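Long-range contacts in putative methylthioribose-1-phosphate isomerase (Pyrococcus horikoshii OT3, PDB 6A34), which probably catalyses the interconversion of methylthioribose-1-phosphate and methylthioribulose-1-phosphate, a step of the methionine salvage pathway: residues F41-I51 and A65-Y73; A109-V117 and L131-E142. All coordinates share one frame; numbering follows the deposited sequence.

Contact 1. Residues F41-I51 and A65-Y73; sequences FSKVEEVAEAI and AAGFGLALY
Leu72 has CG anti to its backbone nitrogen (chi1 179°), and this aims the branched end at the turn that leads into helix 44-51. Val47 has CG1 in the corresponding place (chi1 168°), facing helix 65-73. The motif is an antiparallel helix pair, with segment axes 9.5 Å apart at 172°. No hydrogen bond crosses it. Leu72 CD2 lies 3.5 Å from Lys43 C, against the backbone of Ser42 and Lys43 just where the helix starts. Leu72 CD1 rests 3.9 Å from Ser42 O. An alanine at this site would lose both methyls and is likely to open a gap against the Ser42-Lys43 backbone. That turn is also held from within, because Ser42 N donates a nearly straight bond to Glu46 OE1 at 2.8 Å. The lack of a side chain at Gly69 probably allows the close approach: Gly69 CA is 5.4 Å from Val44 CA, and a CB there would probably crowd Val47 CG1. Val44 and Tyr73 lie side by side, while the Tyr73 hydroxyl bonds to Phe85 O. At the other end Ile51 CD1 reaches over Ala65 and Ala66. Ile51 also lies near Arg100, which is predicted to bind substrate. Strand 23-27 also packs against helix 44-51, where Val47 touches Val24. Across the pair, Val47 CG1 sits 3.6 Å from Ala65 O.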
# COMPACT_ATOMS: atom_id res chain seq x y z
N PHE A 41 -18.42 -4.39 30.28
CA PHE A 41 -18.80 -3.04 30.63
C PHE A 41 -20.17 -3.06 31.31
O PHE A 41 -21.12 -3.59 30.74
CB PHE A 41 -18.83 -2.14 29.40
CG PHE A 41 -17.51 -2.03 28.67
CD1 PHE A 41 -16.37 -1.59 29.33
CD2 PHE A 41 -17.40 -2.36 27.33
CE1 PHE A 41 -15.15 -1.49 28.67
CE2 PHE A 41 -16.19 -2.28 26.67
CZ PHE A 41 -15.07 -1.82 27.34
N SER A 42 -20.25 -2.41 32.48
CA SER A 42 -21.38 -2.51 33.41
C SER A 42 -22.05 -1.15 33.66
O SER A 42 -23.04 -1.11 34.36
CB SER A 42 -20.90 -3.12 34.70
OG SER A 42 -20.19 -4.33 34.43
N LYS A 43 -21.55 -0.07 33.06
CA LYS A 43 -22.15 1.29 33.20
C LYS A 43 -22.23 1.95 31.83
O LYS A 43 -21.41 1.66 30.96
CB LYS A 43 -21.30 2.17 34.12
CG LYS A 43 -20.88 1.53 35.44
CD LYS A 43 -19.85 2.32 36.22
CE LYS A 43 -18.95 1.42 37.05
NZ LYS A 43 -18.36 2.14 38.20
N VAL A 44 -23.19 2.88 31.65
CA VAL A 44 -23.40 3.40 30.30
C VAL A 44 -22.19 4.25 29.90
O VAL A 44 -21.83 4.25 28.71
CB VAL A 44 -24.76 4.12 30.07
CG1 VAL A 44 -25.81 3.72 31.07
CG2 VAL A 44 -24.64 5.62 29.97
N GLU A 45 -21.54 4.88 30.89
CA GLU A 45 -20.33 5.72 30.70
C GLU A 45 -19.19 4.89 30.11
O GLU A 45 -18.53 5.35 29.20
CB GLU A 45 -19.81 6.32 32.01
CG GLU A 45 -20.72 7.38 32.61
CD GLU A 45 -21.95 6.87 33.34
OE1 GLU A 45 -21.98 5.66 33.73
OE2 GLU A 45 -22.89 7.68 33.52
N GLU A 46 -18.98 3.69 30.65
CA GLU A 46 -17.99 2.71 30.15
C GLU A 46 -18.26 2.33 28.68
O GLU A 46 -17.32 2.15 27.92
CB GLU A 46 -17.97 1.44 31.01
CG GLU A 46 -17.48 1.65 32.44
CD GLU A 46 -17.52 0.40 33.32
OE1 GLU A 46 -18.17 -0.59 32.93
OE2 GLU A 46 -16.90 0.43 34.42
N VAL A 47 -19.53 2.14 28.30
CA VAL A 47 -19.94 1.78 26.92
C VAL A 47 -19.67 2.98 26.00
O VAL A 47 -19.17 2.84 24.89
CB VAL A 47 -21.43 1.37 26.87
CG1 VAL A 47 -21.98 1.26 25.46
CG2 VAL A 47 -21.70 0.09 27.64
N ALA A 48 -20.04 4.18 26.47
CA ALA A 48 -19.86 5.40 25.69
C ALA A 48 -18.36 5.59 25.39
O ALA A 48 -17.97 5.80 24.25
CB ALA A 48 -20.45 6.60 26.42
N GLU A 49 -17.54 5.47 26.43
CA GLU A 49 -16.10 5.63 26.32
C GLU A 49 -15.55 4.61 25.29
O GLU A 49 -14.70 4.95 24.47
CB GLU A 49 -15.48 5.52 27.71
CG GLU A 49 -13.98 5.80 27.77
CD GLU A 49 -13.52 7.13 27.19
OE1 GLU A 49 -14.31 8.13 27.25
OE2 GLU A 49 -12.38 7.17 26.65
N ALA A 50 -16.07 3.37 25.31
CA ALA A 50 -15.62 2.27 24.43
C ALA A 50 -16.01 2.55 22.97
O ALA A 50 -15.33 2.11 22.06
CB ALA A 50 -16.17 0.96 24.92
N ILE A 51 -17.08 3.31 22.74
CA ILE A 51 -17.39 3.77 21.39
C ILE A 51 -16.38 4.86 20.97
O ILE A 51 -15.85 4.78 19.87
CB ILE A 51 -18.84 4.25 21.28
CG1 ILE A 51 -19.82 3.07 21.32
CG2 ILE A 51 -19.04 5.10 20.04
CD1 ILE A 51 -21.15 3.42 21.91
N ALA A 65 -23.87 -1.58 20.05
CA ALA A 65 -23.26 -1.22 21.31
C ALA A 65 -24.08 -0.11 21.97
O ALA A 65 -24.36 -0.17 23.15
CB ALA A 65 -21.81 -0.83 21.15
N ALA A 66 -24.45 0.90 21.19
CA ALA A 66 -25.14 2.06 21.73
C ALA A 66 -26.53 1.66 22.21
O ALA A 66 -27.01 2.17 23.23
CB ALA A 66 -25.27 3.11 20.66
N GLY A 67 -27.19 0.81 21.41
CA GLY A 67 -28.48 0.30 21.71
C GLY A 67 -28.44 -0.52 22.99
O GLY A 67 -29.33 -0.39 23.81
N PHE A 68 -27.41 -1.35 23.15
CA PHE A 68 -27.24 -2.14 24.37
C PHE A 68 -26.86 -1.27 25.56
O PHE A 68 -26.98 -1.71 26.68
CB PHE A 68 -26.21 -3.25 24.17
CG PHE A 68 -26.74 -4.39 23.35
CD1 PHE A 68 -28.04 -4.83 23.51
CD2 PHE A 68 -25.93 -5.03 22.43
CE1 PHE A 68 -28.52 -5.90 22.77
CE2 PHE A 68 -26.42 -6.08 21.68
CZ PHE A 68 -27.71 -6.50 21.84
N GLY A 69 -26.36 -0.06 25.31
CA GLY A 69 -26.10 0.92 26.36
C GLY A 69 -27.39 1.42 27.00
O GLY A 69 -27.43 1.69 28.21
N LEU A 70 -28.45 1.54 26.19
CA LEU A 70 -29.77 1.88 26.71
C LEU A 70 -30.42 0.69 27.41
O LEU A 70 -31.11 0.87 28.39
CB LEU A 70 -30.63 2.40 25.56
CG LEU A 70 -30.12 3.72 24.96
CD1 LEU A 70 -30.92 4.09 23.75
CD2 LEU A 70 -30.17 4.84 26.00
N ALA A 71 -30.25 -0.52 26.87
CA ALA A 71 -30.72 -1.74 27.52
C ALA A 71 -30.09 -1.81 28.92
O ALA A 71 -30.80 -2.00 29.91
CB ALA A 71 -30.35 -2.95 26.70
N LEU A 72 -28.78 -1.60 28.98
CA LEU A 72 -28.04 -1.60 30.23
C LEU A 72 -28.66 -0.55 31.17
O LEU A 72 -28.94 -0.84 32.33
CB LEU A 72 -26.55 -1.33 29.99
CG LEU A 72 -25.69 -1.28 31.25
CD1 LEU A 72 -25.51 -2.67 31.83
CD2 LEU A 72 -24.34 -0.68 30.97
N TYR A 73 -28.92 0.65 30.64
CA TYR A 73 -29.54 1.68 31.43
C TYR A 73 -30.86 1.17 32.00
O TYR A 73 -31.15 1.39 33.19
CB TYR A 73 -29.79 2.96 30.63
CG TYR A 73 -30.62 3.91 31.44
CD1 TYR A 73 -30.08 4.59 32.53
CD2 TYR A 73 -31.97 4.05 31.17
CE1 TYR A 73 -30.87 5.40 33.34
CE2 TYR A 73 -32.77 4.85 31.97
CZ TYR A 73 -32.22 5.52 33.05
OH TYR A 73 -33.05 6.30 33.80

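Contact 2. Residues A109-V117 and L131-E142; sequences ALNRIKKLV and LIVQEAYKIADE
Arg112 reaches across to two glutamates at once, two turns apart on helix 131-142. Its first torsion (chi1 179°) turns the chain away from the backbone nitrogen, and the chain then runs straight from CG to NE, which carries the guanidinium out to Glu135 and Glu142. It grips Glu142 end-on. Arg112 NH1 bonds to Glu142 OE1 at 2.6 Å, and Arg112 NH2 to Glu142 OE2 at 2.8 Å, each on the syn lone pair. The guanidinium and carboxylate planes are only 17° apart, which suits this paired geometry and fixes the rotation of both groups. Glu135 is held differently. Arg112 NE donates to Glu135 OE2 at 2.9 Å, on the anti side and tilted out of the carboxylate plane, and the two planes stand steeply to each other. Three fairly straight bonds therefore hold the arginine. Lys138 makes a long ion pair with Glu135 OE1 and extends the network. The two acids probably offset the nearby positive charges of Arg112 and Lys138.

Ile139 CG1 lies over one face of the guanidinium and joins this charged group to the apolar seam. There Ile113 is a knob among Ile132, Glu135, Ala136 and Ile139, and Ile113 CD1 lies 3.9 Å from Ile139 CD1. Leu116 CD2 packs against the bent Glu135 chain, 3.8 Å from Glu135 CG. At the far end Val117 CG2 meets Ile132 CG1 at 3.5 Å, a tight fit. Val117 also touches Leu86 and Phe89 of helix 82-97. The segment axes pass 9.9 Å apart at 151°. The arrangement is an antiparallel helix pair with knobs-into-holes packing, part of the helical region that precedes the Rossmann-like sheet.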
# COMPACT_ATOMS: atom_id res chain seq x y z
N ALA A 109 -29.82 3.69 15.66
CA ALA A 109 -30.10 2.71 16.70
C ALA A 109 -30.74 3.40 17.91
O ALA A 109 -31.78 2.94 18.41
CB ALA A 109 -28.85 1.98 17.08
N LEU A 110 -30.11 4.50 18.34
CA LEU A 110 -30.55 5.25 19.48
C LEU A 110 -31.93 5.83 19.23
O LEU A 110 -32.79 5.72 20.07
CB LEU A 110 -29.56 6.37 19.79
CG LEU A 110 -28.22 5.89 20.34
CD1 LEU A 110 -27.29 7.07 20.60
CD2 LEU A 110 -28.42 5.06 21.60
N ASN A 111 -32.10 6.48 18.08
CA ASN A 111 -33.35 7.10 17.71
C ASN A 111 -34.49 6.07 17.60
O ASN A 111 -35.64 6.40 17.86
CB ASN A 111 -33.25 7.85 16.39
CG ASN A 111 -33.32 9.34 16.63
OD1 ASN A 111 -32.31 9.97 16.96
ND2 ASN A 111 -34.53 9.87 16.56
N ARG A 112 -34.19 4.88 17.11
CA ARG A 112 -35.16 3.79 17.01
C ARG A 112 -35.71 3.44 18.41
O ARG A 112 -36.89 3.15 18.55
CB ARG A 112 -34.47 2.57 16.40
CG ARG A 112 -35.35 1.34 16.25
CD ARG A 112 -34.66 0.24 15.47
NE ARG A 112 -35.36 -1.04 15.55
CZ ARG A 112 -35.04 -2.08 14.84
NH1 ARG A 112 -33.96 -2.02 14.07
NH2 ARG A 112 -35.78 -3.18 14.87
N ILE A 113 -34.83 3.46 19.43
CA ILE A 113 -35.23 3.10 20.79
C ILE A 113 -35.95 4.28 21.47
O ILE A 113 -37.06 4.11 21.97
CB ILE A 113 -34.01 2.61 21.58
CG1 ILE A 113 -33.48 1.32 20.94
CG2 ILE A 113 -34.36 2.47 23.06
CD1 ILE A 113 -32.31 0.73 21.66
N LYS A 114 -35.30 5.44 21.50
CA LYS A 114 -35.89 6.73 21.85
C LYS A 114 -37.34 6.83 21.34
O LYS A 114 -38.26 7.06 22.14
CB LYS A 114 -34.98 7.83 21.29
CG LYS A 114 -35.56 9.23 21.23
CD LYS A 114 -35.63 9.93 22.56
CE LYS A 114 -35.51 11.44 22.43
NZ LYS A 114 -35.63 12.09 23.76
N LYS A 115 -37.56 6.62 20.04
CA LYS A 115 -38.87 6.80 19.41
C LYS A 115 -39.85 5.75 19.95
O LYS A 115 -41.00 6.05 20.18
CB LYS A 115 -38.79 6.69 17.88
CG LYS A 115 -39.79 7.53 17.09
CD LYS A 115 -40.98 8.06 17.90
CE LYS A 115 -41.78 9.16 17.23
NZ LYS A 115 -43.05 8.64 16.67
N LEU A 116 -39.40 4.50 20.11
CA LEU A 116 -40.25 3.43 20.69
C LEU A 116 -40.70 3.79 22.12
O LEU A 116 -41.84 3.57 22.47
CB LEU A 116 -39.46 2.12 20.68
CG LEU A 116 -40.20 0.89 21.18
CD1 LEU A 116 -41.19 0.41 20.13
CD2 LEU A 116 -39.22 -0.22 21.54
N VAL A 117 -39.81 4.39 22.91
CA VAL A 117 -40.06 4.71 24.31
C VAL A 117 -41.07 5.86 24.43
O VAL A 117 -41.97 5.77 25.27
CB VAL A 117 -38.74 5.08 25.02
CG1 VAL A 117 -38.99 5.74 26.35
CG2 VAL A 117 -37.84 3.87 25.16
N LEU A 131 -39.35 -3.33 26.65
CA LEU A 131 -39.37 -2.92 25.27
C LEU A 131 -37.97 -2.44 24.83
O LEU A 131 -37.53 -2.80 23.74
CB LEU A 131 -40.40 -1.80 25.10
CG LEU A 131 -41.84 -2.27 24.96
CD1 LEU A 131 -42.78 -1.09 25.10
CD2 LEU A 131 -42.07 -3.00 23.65
N ILE A 132 -37.32 -1.64 25.67
CA ILE A 132 -36.00 -1.12 25.37
C ILE A 132 -35.03 -2.28 25.16
O ILE A 132 -34.27 -2.26 24.22
CB ILE A 132 -35.49 -0.23 26.51
CG1 ILE A 132 -36.25 1.10 26.58
CG2 ILE A 132 -33.99 -0.02 26.40
CD1 ILE A 132 -36.03 1.83 27.87
N VAL A 133 -35.04 -3.24 26.09
CA VAL A 133 -34.09 -4.32 26.05
C VAL A 133 -34.36 -5.14 24.78
O VAL A 133 -33.41 -5.53 24.05
CB VAL A 133 -34.15 -5.19 27.33
CG1 VAL A 133 -33.34 -6.48 27.18
CG2 VAL A 133 -33.71 -4.41 28.57
N GLN A 134 -35.65 -5.38 24.52
CA GLN A 134 -36.06 -6.19 23.41
C GLN A 134 -35.58 -5.53 22.10
O GLN A 134 -35.08 -6.23 21.22
CB GLN A 134 -37.58 -6.39 23.41
CG GLN A 134 -38.10 -7.12 22.18
CD GLN A 134 -39.58 -7.40 22.24
OE1 GLN A 134 -40.01 -8.49 22.60
NE2 GLN A 134 -40.37 -6.40 21.89
N GLU A 135 -35.80 -4.23 21.97
CA GLU A 135 -35.38 -3.45 20.85
C GLU A 135 -33.87 -3.54 20.61
O GLU A 135 -33.46 -3.67 19.47
CB GLU A 135 -35.79 -1.98 21.02
CG GLU A 135 -36.11 -1.30 19.70
CD GLU A 135 -37.16 -1.99 18.82
OE1 GLU A 135 -37.85 -2.90 19.32
OE2 GLU A 135 -37.30 -1.58 17.63
N ALA A 136 -33.05 -3.47 21.68
CA ALA A 136 -31.60 -3.54 21.53
C ALA A 136 -31.20 -4.91 20.98
O ALA A 136 -30.32 -5.00 20.11
CB ALA A 136 -30.91 -3.23 22.84
N TYR A 137 -31.89 -5.99 21.40
CA TYR A 137 -31.58 -7.31 20.88
C TYR A 137 -31.97 -7.39 19.40
O TYR A 137 -31.31 -8.06 18.61
CB TYR A 137 -32.23 -8.44 21.68
CG TYR A 137 -31.49 -8.82 22.94
CD1 TYR A 137 -30.20 -9.35 22.88
CD2 TYR A 137 -32.06 -8.65 24.19
CE1 TYR A 137 -29.51 -9.70 24.02
CE2 TYR A 137 -31.38 -9.02 25.34
CZ TYR A 137 -30.10 -9.52 25.26
OH TYR A 137 -29.42 -9.87 26.37
N LYS A 138 -33.08 -6.73 19.05
CA LYS A 138 -33.58 -6.73 17.70
C LYS A 138 -32.56 -6.06 16.75
O LYS A 138 -32.39 -6.53 15.66
CB LYS A 138 -34.93 -6.01 17.63
CG LYS A 138 -36.18 -6.87 17.67
CD LYS A 138 -37.39 -5.97 17.39
CE LYS A 138 -38.75 -6.60 17.59
NZ LYS A 138 -39.79 -5.54 17.51
N ILE A 139 -31.96 -4.95 17.18
CA ILE A 139 -30.99 -4.23 16.39
C ILE A 139 -29.80 -5.16 16.10
O ILE A 139 -29.41 -5.32 14.96
CB ILE A 139 -30.59 -2.92 17.09
CG1 ILE A 139 -31.78 -1.95 17.13
CG2 ILE A 139 -29.37 -2.26 16.42
CD1 ILE A 139 -31.60 -0.81 18.13
N ALA A 140 -29.28 -5.82 17.14
CA ALA A 140 -28.14 -6.69 16.98
C ALA A 140 -28.51 -7.85 16.07
O ALA A 140 -27.79 -8.10 15.11
CB ALA A 140 -27.62 -7.17 18.30
N ASP A 141 -29.63 -8.54 16.36
CA ASP A 141 -30.02 -9.77 15.66
C ASP A 141 -30.31 -9.50 14.17
O ASP A 141 -30.11 -10.38 13.36
CB ASP A 141 -31.24 -10.44 16.28
CG ASP A 141 -31.03 -10.94 17.71
OD1 ASP A 141 -29.86 -11.19 18.08
OD2 ASP A 141 -32.04 -10.99 18.46
N GLU A 142 -30.85 -8.33 13.85
CA GLU A 142 -31.15 -7.94 12.47
C GLU A 142 -29.85 -7.85 11.67
O GLU A 142 -29.83 -8.18 10.49
CB GLU A 142 -31.87 -6.58 12.42
CG GLU A 142 -33.38 -6.71 12.56
CD GLU A 142 -34.10 -5.47 13.07
OE1 GLU A 142 -33.55 -4.35 12.92
OE2 GLU A 142 -35.22 -5.62 13.62

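The two contacts follow one another along the chain, with 41-51/65-73 complete before 109-117/131-142 begins. Their centres are 13 Å apart, on the same side of the centre of the chain. Contact 1 joins helices 44-52 and 59-76. Contact 2 joins helices 104-119 and 125-157. The pairs touch directly through helix 59-76: Phe68 CE1 lies 3.3 Å from Ala136 O, and Leu70 CD1 lies 3.4 Å from Leu110 CD2. This helix therefore joins the two pairs into one helical unit, built ahead of strand 161-165, the earliest strand of the seven-stranded Rossmann-like sheet. It also starts at Ala59, predicted to bind substrate with Arg57 and Gly58.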